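PDB 7B7P: type IV pilus biogenesis protein PilB from Streptococcus sanguinis, which is a bimodular minor pilin that carries a von Willebrand factor A-like module on a type IV pilin and has a direct role in adhesion. Local coordinates for residues 411-414 with 415-419; 401-404 with 405-408; 43-46 with 47-50; 10-13 with 14-18. All coordinates share one frame; numbering follows the deposited sequence.

Contact 1: residues 411-414 with 415-419; sequences DIKK and QIQQD
Gln417 and Lys413 form the straightest backbone bond in this turn of helix: Gln417 N meets Lys413 O at 3.0 Å with an N-H...O angle of 172°, nearly along the C=O axis. Its neighbours are the other i to i+4 bonds of helix 402-424, the last helix of the chain, which lies against the central sheet of the von Willebrand factor A-like fold. Ile416 N reaches Ile412 O at 3.0 Å, and Gln415 N reaches Asp411 O at 2.9 Å while also leaning weakly on the carbonyl of Ile412.

Gln415 adds a side-chain bond to the next turn. Its chain bends at chi2 (67°) and brings NE2 within 3.3 Å of Asp419 OD1, approaching from above the carboxylate plane, 51° out of it. The other oxygen of this buried acid, OD2, forms a salt bridge with Arg364 and a hydrogen bond with the hydroxyl of Tyr278. Several partners therefore fix the carboxylate, and Arg364 would probably favour its charged form.

Packing takes over on the face turned to helix 191-209 and strand 364-370. Ile412 CG2 touches Ile416 CD1 at 3.9 Å, the two side chains crossing at a slant, and Ile412 continues onto Met202 of the helix and Ile368 of the strand. Lys413 and Gln417 run side by side in the same direction, both resting on Ile209, with NZ and OE1 4.1 Å apart. Ile416 CG1 also sits 3.4 Å from Ile412 O, the oxygen that accepts the Ile416 N-H.

Contact 2: residues 401-404 with 405-408; sequences NEEA and LQKT
Thr408 sets OG1 opposite its carbonyl carbon and next to its own backbone N (chi1 -59°), a rotation that folds the hydroxyl back onto Ala404 O. Asn401 makes the matching move at the start of the helix: with chi1 at 51°, its amide curls over the first turn and OD1 accepts from Ala404 N at 3.0 Å and, weakly, from Glu403 N. This is an N-cap; Asn401 O separately accepts the N-H of Leu405 at 3.2 Å, the first i to i+4 backbone bond.

One turn on, Ala404 O is gripped twice. Thr408 N comes in almost head-on at 2.8 Å, and Thr408 OG1 donates at 3.0 Å from above the carbonyl plane, 44° out of it. Leu405 turns into the core, touching Ala399, Ile368 and Phe370 of the neighbouring strands, while Gln406 OE1 is hydrogen-bonded to Lys198 NZ of helix 191-209.

The N-H groups of Glu403, Ala404 and Leu405 thus have acceptors, that of Glu403 weakly, and the buried threonine hydroxyl spends its proton on the backbone. The crowding of acids at Glu402, Glu403 and nearby Glu189 would probably favour protonation of one of them, Lys198 offering only weak, long ion pairing to the first two.

Contact 3: residues 43-46 with 47-50; sequences GSKQ and GLTR
Leu48 lies across Lys45, the two side chains meeting at an oblique angle where a type II beta turn brings Lys45 and Leu48 together. The turn belongs to the loop joining strands 32-36 and 53-57 of a six-stranded mixed sheet. One methyl group of the leucine does most of the touching: Leu48 CD2 rests 3.7 Å from Lys45 CA and 3.9 Å from Lys45 CB, so it packs on the root of the lysine rather than on its charged end. That end leads off to a salt bridge between Lys45 NZ and Asp75, and Lys45 and Leu48 share a cover made by Tyr67 and Trp76.

The turn's own bond is modest. Leu48 N donates to Lys45 O at 3.3 Å, from well above the carbonyl plane (60° out of it), while Leu48 CB lies 3.5 Å from that same oxygen. Gly47 occupies the third position with phi of 124°, a backbone shape in which a beta carbon would press against the carbonyl oxygen of Gln46. Gln46, at the exposed corner, has its CB directed away from the second half of the turn. Beside the lysine, the carbonyl of Ser44 borders the same leucine methyl, Ser44 O lying 4.0 Å from Leu48 CD2.

Contact 4: residues 10-13 with 14-18; sequences ASIQ and AEMRT
Ile12 and Met16 make the tight side of this contact, lying side by side and pointing the same way. Ile12 CG2 is 4.1 Å from Met16 SD: the methionine's CG, opposite the carbonyl carbon and beside the backbone N (chi1 -76°), carries the chain back along Ile12. The sulfur also lies 3.9 Å from Ile12 O, the carbonyl that accepts the Met16 N-H at 2.9 Å. Ile12 reaches on to Met89, Tyr115 and Leu122, which cover this face. Glu15 is buried too: its carboxylate turns away from the preceding turn, and OE2 is hydrogen-bonded to the backbone N of Thr83.

All of this belongs to helix 9-27, probably the counterpart of the globular-domain half of the long N-terminal helix of type IV pilins.

The other face is looser: Ala10, Ser11, Ala14 and Arg17 are exposed. Ala14 N reaches Ala10 O only weakly, at 3.3 Å. Between the two sides, the Glu15 N to Ser11 O bond is weak too, being bent. Arg17 N, by contrast, meets Gln13 O at 3.0 Å in a regular bond. The arginine then runs extended from CG to NE, leaving only its CB beside the preceding turn, 3.6 Å from Gln13 O.

In the fold
From the N terminus the chain first passes contact 4 on helix 9-27, which faces the loops carrying Met89, Tyr115 and Leu122. Contact 3 follows in the loop between strands 32-36 and 53-57 and faces strand 64-67 through Tyr67; the two centres are about 28 Å apart. Far later, contacts 2 and 1 follow one another on helix 402-424, their centres about 16 Å apart, joining it to strand 364-370 and helix 191-209. All four are local and in series: none nests within or crosses another, and only contact 3 reverses the chain, with a tight turn. The C-terminal end nevertheless returns towards the first module, since Pro426 touches Thr49 of contact 3.

Contact 1: residues 411-414 with 415-419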
loop_
_atom_site.group_PDB
_atom_site.type_symbol
_atom_site.label_atom_id
_atom_site.label_comp_id
_atom_site.label_asym_id
_atom_site.label_seq_id
_atom_site.Cartn_x
_atom_site.Cartn_y
_atom_site.Cartn_z
ATOM N N ASP A 411 0.452 9.858 -2.021
ATOM C CA ASP A 411 -0.091 9.018 -0.961
ATOM C C ASP A 411 0.153 7.536 -1.240
ATOM O O ASP A 411 0.426 6.765 -0.312
ATOM C CB ASP A 411 -1.589 9.299 -0.788
ATOM C CG ASP A 411 -1.868 10.694 -0.202
ATOM O OD1 ASP A 411 -1.009 11.219 0.551
ATOM O OD2 ASP A 411 -2.945 11.268 -0.486
ATOM N N ILE A 412 0.062 7.117 -2.508
ATOM C CA ILE A 412 0.280 5.706 -2.818
ATOM C C ILE A 412 1.738 5.336 -2.576
ATOM O O ILE A 412 2.034 4.289 -1.985
ATOM C CB ILE A 412 -0.170 5.387 -4.263
ATOM C CG1 ILE A 412 -1.693 5.472 -4.379
ATOM C CG2 ILE A 412 0.297 4.001 -4.690
ATOM C CD1 ILE A 412 -2.199 5.453 -5.805
ATOM N N LYS A 413 2.666 6.205 -2.989
ATOM C CA LYS A 413 4.074 6.025 -2.639
ATOM C C LYS A 413 4.255 5.913 -1.129
ATOM O O LYS A 413 4.872 4.963 -0.632
ATOM C CB LYS A 413 4.906 7.181 -3.193
ATOM C CG LYS A 413 6.414 7.091 -2.916
ATOM C CD LYS A 413 6.847 7.920 -1.695
ATOM C CE LYS A 413 8.344 7.818 -1.448
ATOM N NZ LYS A 413 8.676 8.087 -0.022
ATOM N N LYS A 414 3.713 6.875 -0.379
ATOM C CA LYS A 414 3.854 6.843 1.076
ATOM C C LYS A 414 3.345 5.526 1.660
ATOM O O LYS A 414 3.912 4.997 2.624
ATOM C CB LYS A 414 3.104 8.024 1.709
ATOM C CG LYS A 414 3.798 9.390 1.606
ATOM C CD LYS A 414 2.910 10.466 2.234
ATOM C CE LYS A 414 3.659 11.768 2.496
ATOM N NZ LYS A 414 3.640 12.722 1.344
ATOM N N GLN A 415 2.272 4.980 1.089
ATOM C CA GLN A 415 1.692 3.768 1.652
ATOM C C GLN A 415 2.491 2.521 1.287
ATOM O O GLN A 415 2.511 1.558 2.058
ATOM C CB GLN A 415 0.242 3.634 1.195
ATOM C CG GLN A 415 -0.447 2.388 1.704
ATOM C CD GLN A 415 -0.654 2.405 3.211
ATOM O OE1 GLN A 415 -1.476 3.176 3.726
ATOM N NE2 GLN A 415 0.081 1.547 3.928
ATOM N N ILE A 416 3.145 2.509 0.123
ATOM C CA ILE A 416 3.998 1.378 -0.224
ATOM C C ILE A 416 5.239 1.383 0.652
ATOM O O ILE A 416 5.630 0.354 1.219
ATOM C CB ILE A 416 4.365 1.408 -1.717
ATOM C CG1 ILE A 416 3.140 1.097 -2.591
ATOM C CG2 ILE A 416 5.525 0.431 -2.014
ATOM C CD1 ILE A 416 3.315 1.593 -4.023
ATOM N N GLN A 417 5.863 2.558 0.784
ATOM C CA GLN A 417 6.967 2.739 1.719
ATOM C C GLN A 417 6.625 2.185 3.098
ATOM O O GLN A 417 7.463 1.545 3.741
ATOM C CB GLN A 417 7.331 4.221 1.799
ATOM C CG GLN A 417 8.427 4.531 2.809
ATOM C CD GLN A 417 9.795 4.070 2.331
ATOM O OE1 GLN A 417 10.509 4.804 1.637
ATOM N NE2 GLN A 417 10.157 2.837 2.685
ATOM N N GLN A 418 5.385 2.378 3.550
ATOM C CA GLN A 418 5.007 1.926 4.883
ATOM C C GLN A 418 4.709 0.430 4.953
ATOM O O GLN A 418 4.960 -0.194 5.992
ATOM C CB GLN A 418 3.810 2.729 5.377
ATOM C CG GLN A 418 4.237 4.024 6.071
ATOM C CD GLN A 418 3.570 4.209 7.431
ATOM O OE1 GLN A 418 2.720 3.402 7.843
ATOM N NE2 GLN A 418 3.983 5.252 8.152
ATOM N N ASP A 419 4.148 -0.166 3.896
ATOM C CA ASP A 419 4.101 -1.625 3.834
ATOM C C ASP A 419 5.503 -2.211 3.897
ATOM O O ASP A 419 5.743 -3.191 4.610
ATOM C CB ASP A 419 3.403 -2.094 2.558
ATOM C CG ASP A 419 1.948 -1.663 2.483
ATOM O OD1 ASP A 419 1.303 -1.478 3.546
ATOM O OD2 ASP A 419 1.458 -1.521 1.338
#

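Contact 2: residues 401-404 with 405-408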
loop_
_atom_site.group_PDB
_atom_site.type_symbol
_atom_site.label_atom_id
_atom_site.label_comp_id
_atom_site.label_asym_id
_atom_site.label_seq_id
_atom_site.Cartn_x
_atom_site.Cartn_y
_atom_site.Cartn_z
ATOM N N ASN A 401 -8.920 16.817 -10.219
ATOM C CA ASN A 401 -8.126 17.868 -10.844
ATOM C C ASN A 401 -6.656 17.468 -10.830
ATOM O O ASN A 401 -6.283 16.413 -10.316
ATOM C CB ASN A 401 -8.344 19.233 -10.163
ATOM C CG ASN A 401 -8.168 19.172 -8.670
ATOM O OD1 ASN A 401 -7.056 19.015 -8.180
ATOM N ND2 ASN A 401 -9.270 19.273 -7.933
ATOM N N GLU A 402 -5.821 18.354 -11.378
ATOM C CA GLU A 402 -4.416 18.033 -11.609
ATOM C C GLU A 402 -3.662 17.769 -10.309
ATOM O O GLU A 402 -2.742 16.941 -10.287
ATOM C CB GLU A 402 -3.746 19.168 -12.400
ATOM C CG GLU A 402 -2.392 18.793 -12.945
ATOM C CD GLU A 402 -1.441 19.970 -13.139
ATOM O OE1 GLU A 402 -0.767 20.367 -12.153
ATOM O OE2 GLU A 402 -1.343 20.477 -14.286
ATOM N N GLU A 403 -4.025 18.447 -9.219
ATOM C CA GLU A 403 -3.268 18.288 -7.984
ATOM C C GLU A 403 -3.830 17.197 -7.090
ATOM O O GLU A 403 -3.092 16.626 -6.273
ATOM C CB GLU A 403 -3.200 19.618 -7.222
ATOM C CG GLU A 403 -1.843 20.294 -7.404
ATOM C CD GLU A 403 -1.647 20.860 -8.818
ATOM O OE1 GLU A 403 -0.569 20.587 -9.420
ATOM O OE2 GLU A 403 -2.558 21.587 -9.306
ATOM N N ALA A 404 -5.115 16.883 -7.231
ATOM C CA ALA A 404 -5.625 15.666 -6.617
ATOM C C ALA A 404 -4.851 14.450 -7.124
ATOM O O ALA A 404 -4.433 13.589 -6.341
ATOM C CB ALA A 404 -7.121 15.536 -6.899
ATOM N N LEU A 405 -4.602 14.391 -8.429
ATOM C CA LEU A 405 -3.870 13.253 -8.973
ATOM C C LEU A 405 -2.470 13.165 -8.372
ATOM O O LEU A 405 -2.057 12.102 -7.884
ATOM C CB LEU A 405 -3.817 13.334 -10.496
ATOM C CG LEU A 405 -3.132 12.098 -11.086
ATOM C CD1 LEU A 405 -3.792 10.772 -10.610
ATOM C CD2 LEU A 405 -3.056 12.187 -12.601
ATOM N N GLN A 406 -1.736 14.284 -8.349
ATOM C CA GLN A 406 -0.392 14.255 -7.773
ATOM C C GLN A 406 -0.420 13.896 -6.285
ATOM O O GLN A 406 0.451 13.163 -5.795
ATOM C CB GLN A 406 0.294 15.594 -8.007
ATOM C CG GLN A 406 1.741 15.634 -7.584
ATOM C CD GLN A 406 2.333 17.020 -7.746
ATOM O OE1 GLN A 406 2.451 17.534 -8.863
ATOM N NE2 GLN A 406 2.688 17.644 -6.626
ATOM N N LYS A 407 -1.432 14.361 -5.554
ATOM C CA LYS A 407 -1.547 13.958 -4.159
ATOM C C LYS A 407 -1.845 12.460 -4.028
ATOM O O LYS A 407 -1.250 11.778 -3.181
ATOM C CB LYS A 407 -2.615 14.788 -3.445
ATOM C CG LYS A 407 -2.721 14.452 -1.954
ATOM C CD LYS A 407 -4.065 14.851 -1.365
ATOM C CE LYS A 407 -3.998 14.978 0.164
ATOM N NZ LYS A 407 -5.162 15.729 0.760
ATOM N N THR A 408 -2.772 11.936 -4.846
ATOM C CA THR A 408 -3.077 10.503 -4.812
ATOM C C THR A 408 -1.841 9.666 -5.124
ATOM O O THR A 408 -1.573 8.659 -4.451
ATOM C CB THR A 408 -4.196 10.169 -5.805
ATOM O OG1 THR A 408 -5.374 10.916 -5.479
ATOM C CG2 THR A 408 -4.514 8.678 -5.757
#

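Contact 3: residues 43-46 with 47-50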
loop_
_atom_site.group_PDB
_atom_site.type_symbol
_atom_site.label_atom_id
_atom_site.label_comp_id
_atom_site.label_asym_id
_atom_site.label_seq_id
_atom_site.Cartn_x
_atom_site.Cartn_y
_atom_site.Cartn_z
ATOM N N GLY A 43 9.159 -11.353 27.347
ATOM C CA GLY A 43 10.355 -11.542 28.152
ATOM C C GLY A 43 11.399 -12.184 27.265
ATOM O O GLY A 43 11.432 -11.895 26.066
ATOM N N SER A 44 12.266 -13.026 27.822
ATOM C CA SER A 44 12.922 -14.048 27.011
ATOM C C SER A 44 13.745 -13.561 25.815
ATOM O O SER A 44 14.035 -12.369 25.670
ATOM C CB SER A 44 11.837 -15.008 26.512
ATOM O OG SER A 44 12.139 -15.524 25.228
ATOM N N LYS A 45 14.153 -14.510 24.969
ATOM C CA LYS A 45 14.552 -14.251 23.593
ATOM C C LYS A 45 13.794 -15.147 22.625
ATOM O O LYS A 45 14.025 -15.071 21.411
ATOM C CB LYS A 45 16.064 -14.440 23.413
ATOM C CG LYS A 45 16.920 -13.629 24.355
ATOM C CD LYS A 45 18.384 -13.694 23.938
ATOM C CE LYS A 45 19.125 -14.781 24.696
ATOM N NZ LYS A 45 20.457 -15.074 24.105
ATOM N N GLN A 46 12.895 -15.991 23.136
ATOM C CA GLN A 46 12.043 -16.851 22.315
ATOM C C GLN A 46 10.977 -16.002 21.638
ATOM O O GLN A 46 9.983 -15.614 22.254
ATOM C CB GLN A 46 11.397 -17.954 23.154
ATOM C CG GLN A 46 12.350 -18.818 23.984
ATOM C CD GLN A 46 11.627 -19.657 25.039
ATOM O OE1 GLN A 46 10.854 -19.136 25.851
ATOM N NE2 GLN A 46 11.874 -20.966 25.024
ATOM N N GLY A 47 11.168 -15.736 20.354
ATOM C CA GLY A 47 10.192 -14.996 19.586
ATOM C C GLY A 47 10.842 -13.792 18.951
ATOM O O GLY A 47 10.347 -13.254 17.953
ATOM N N LEU A 48 11.968 -13.370 19.520
ATOM C CA LEU A 48 12.645 -12.178 19.039
ATOM C C LEU A 48 13.052 -12.360 17.581
ATOM O O LEU A 48 13.714 -13.338 17.223
ATOM C CB LEU A 48 13.864 -11.869 19.914
ATOM C CG LEU A 48 13.695 -10.880 21.079
ATOM C CD1 LEU A 48 12.381 -11.111 21.817
ATOM C CD2 LEU A 48 14.874 -10.948 22.047
ATOM N N THR A 49 12.615 -11.424 16.745
ATOM C CA THR A 49 12.971 -11.395 15.336
ATOM C C THR A 49 14.390 -10.865 15.187
ATOM O O THR A 49 14.748 -9.855 15.801
ATOM C CB THR A 49 11.982 -10.514 14.580
ATOM O OG1 THR A 49 10.650 -10.900 14.931
ATOM C CG2 THR A 49 12.178 -10.641 13.088
ATOM N N ARG A 50 15.200 -11.547 14.382
ATOM C CA ARG A 50 16.623 -11.238 14.338
ATOM C C ARG A 50 16.873 -9.872 13.709
ATOM O O ARG A 50 16.128 -9.420 12.840
ATOM C CB ARG A 50 17.389 -12.306 13.555
ATOM C CG ARG A 50 16.902 -13.740 13.730
ATOM C CD ARG A 50 17.127 -14.510 12.435
ATOM N NE ARG A 50 18.523 -14.394 12.014
ATOM C CZ ARG A 50 19.484 -15.254 12.335
ATOM N NH1 ARG A 50 19.203 -16.321 13.075
ATOM N NH2 ARG A 50 20.725 -15.046 11.909
#

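Contact 4: residues 10-13 with 14-18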
loop_
_atom_site.group_PDB
_atom_site.type_symbol
_atom_site.label_atom_id
_atom_site.label_comp_id
_atom_site.label_asym_id
_atom_site.label_seq_id
_atom_site.Cartn_x
_atom_site.Cartn_y
_atom_site.Cartn_z
ATOM N N ALA A 10 11.490 7.106 48.361
ATOM C CA ALA A 10 12.209 8.209 47.731
ATOM C C ALA A 10 13.184 7.756 46.652
ATOM O O ALA A 10 13.231 8.353 45.571
ATOM C CB ALA A 10 12.955 9.025 48.789
ATOM N N SER A 11 13.958 6.703 46.923
ATOM C CA SER A 11 14.954 6.232 45.967
ATOM C C SER A 11 14.462 5.091 45.081
ATOM O O SER A 11 15.158 4.738 44.125
ATOM C CB SER A 11 16.241 5.811 46.692
ATOM O OG SER A 11 17.166 6.891 46.743
ATOM N N ILE A 12 13.295 4.512 45.373
ATOM C CA ILE A 12 12.608 3.687 44.381
ATOM C C ILE A 12 12.089 4.555 43.238
ATOM O O ILE A 12 12.231 4.214 42.055
ATOM C CB ILE A 12 11.468 2.893 45.038
ATOM C CG1 ILE A 12 12.010 1.969 46.126
ATOM C CG2 ILE A 12 10.709 2.102 43.987
ATOM C CD1 ILE A 12 11.069 0.863 46.506
ATOM N N GLN A 13 11.459 5.684 43.577
ATOM C CA GLN A 13 10.974 6.596 42.550
ATOM C C GLN A 13 12.127 7.144 41.728
ATOM O O GLN A 13 12.021 7.262 40.502
ATOM C CB GLN A 13 10.177 7.731 43.185
ATOM C CG GLN A 13 8.779 7.331 43.610
ATOM C CD GLN A 13 7.750 7.576 42.522
ATOM O OE1 GLN A 13 8.061 7.499 41.331
ATOM N NE2 GLN A 13 6.511 7.873 42.927
ATOM N N ALA A 14 13.240 7.480 42.383
ATOM C CA ALA A 14 14.427 7.914 41.657
ATOM C C ALA A 14 14.983 6.804 40.777
ATOM O O ALA A 14 15.524 7.077 39.699
ATOM C CB ALA A 14 15.500 8.395 42.631
ATOM N N GLU A 15 14.863 5.550 41.210
ATOM C CA GLU A 15 15.370 4.455 40.390
ATOM C C GLU A 15 14.491 4.234 39.170
ATOM O O GLU A 15 15.003 4.012 38.065
ATOM C CB GLU A 15 15.482 3.168 41.207
ATOM C CG GLU A 15 15.761 1.923 40.362
ATOM C CD GLU A 15 17.125 1.940 39.670
ATOM O OE1 GLU A 15 17.915 2.885 39.893
ATOM O OE2 GLU A 15 17.410 0.989 38.904
ATOM N N MET A 16 13.168 4.300 39.341
ATOM C CA MET A 16 12.283 4.162 38.190
ATOM C C MET A 16 12.486 5.296 37.183
ATOM O O MET A 16 12.553 5.046 35.973
ATOM C CB MET A 16 10.838 4.085 38.656
ATOM C CG MET A 16 10.499 2.750 39.241
ATOM S SD MET A 16 9.055 2.875 40.301
ATOM C CE MET A 16 7.813 2.068 39.301
ATOM N N ARG A 17 12.628 6.541 37.660
ATOM C CA ARG A 17 12.866 7.653 36.744
ATOM C C ARG A 17 14.168 7.468 35.966
ATOM O O ARG A 17 14.214 7.732 34.757
ATOM C CB ARG A 17 12.872 8.997 37.491
ATOM C CG ARG A 17 12.938 10.245 36.554
ATOM C CD ARG A 17 13.295 11.549 37.286
ATOM N NE ARG A 17 13.101 12.770 36.476
ATOM C CZ ARG A 17 14.091 13.578 36.062
ATOM N NH1 ARG A 17 15.372 13.305 36.363
ATOM N NH2 ARG A 17 13.813 14.668 35.339
ATOM N N THR A 18 15.239 7.014 36.635
ATOM C CA THR A 18 16.503 6.835 35.918
ATOM C C THR A 18 16.396 5.687 34.922
ATOM O O THR A 18 16.946 5.750 33.817
ATOM C CB THR A 18 17.663 6.583 36.897
ATOM O OG1 THR A 18 17.259 5.627 37.884
ATOM C CG2 THR A 18 18.078 7.862 37.605
#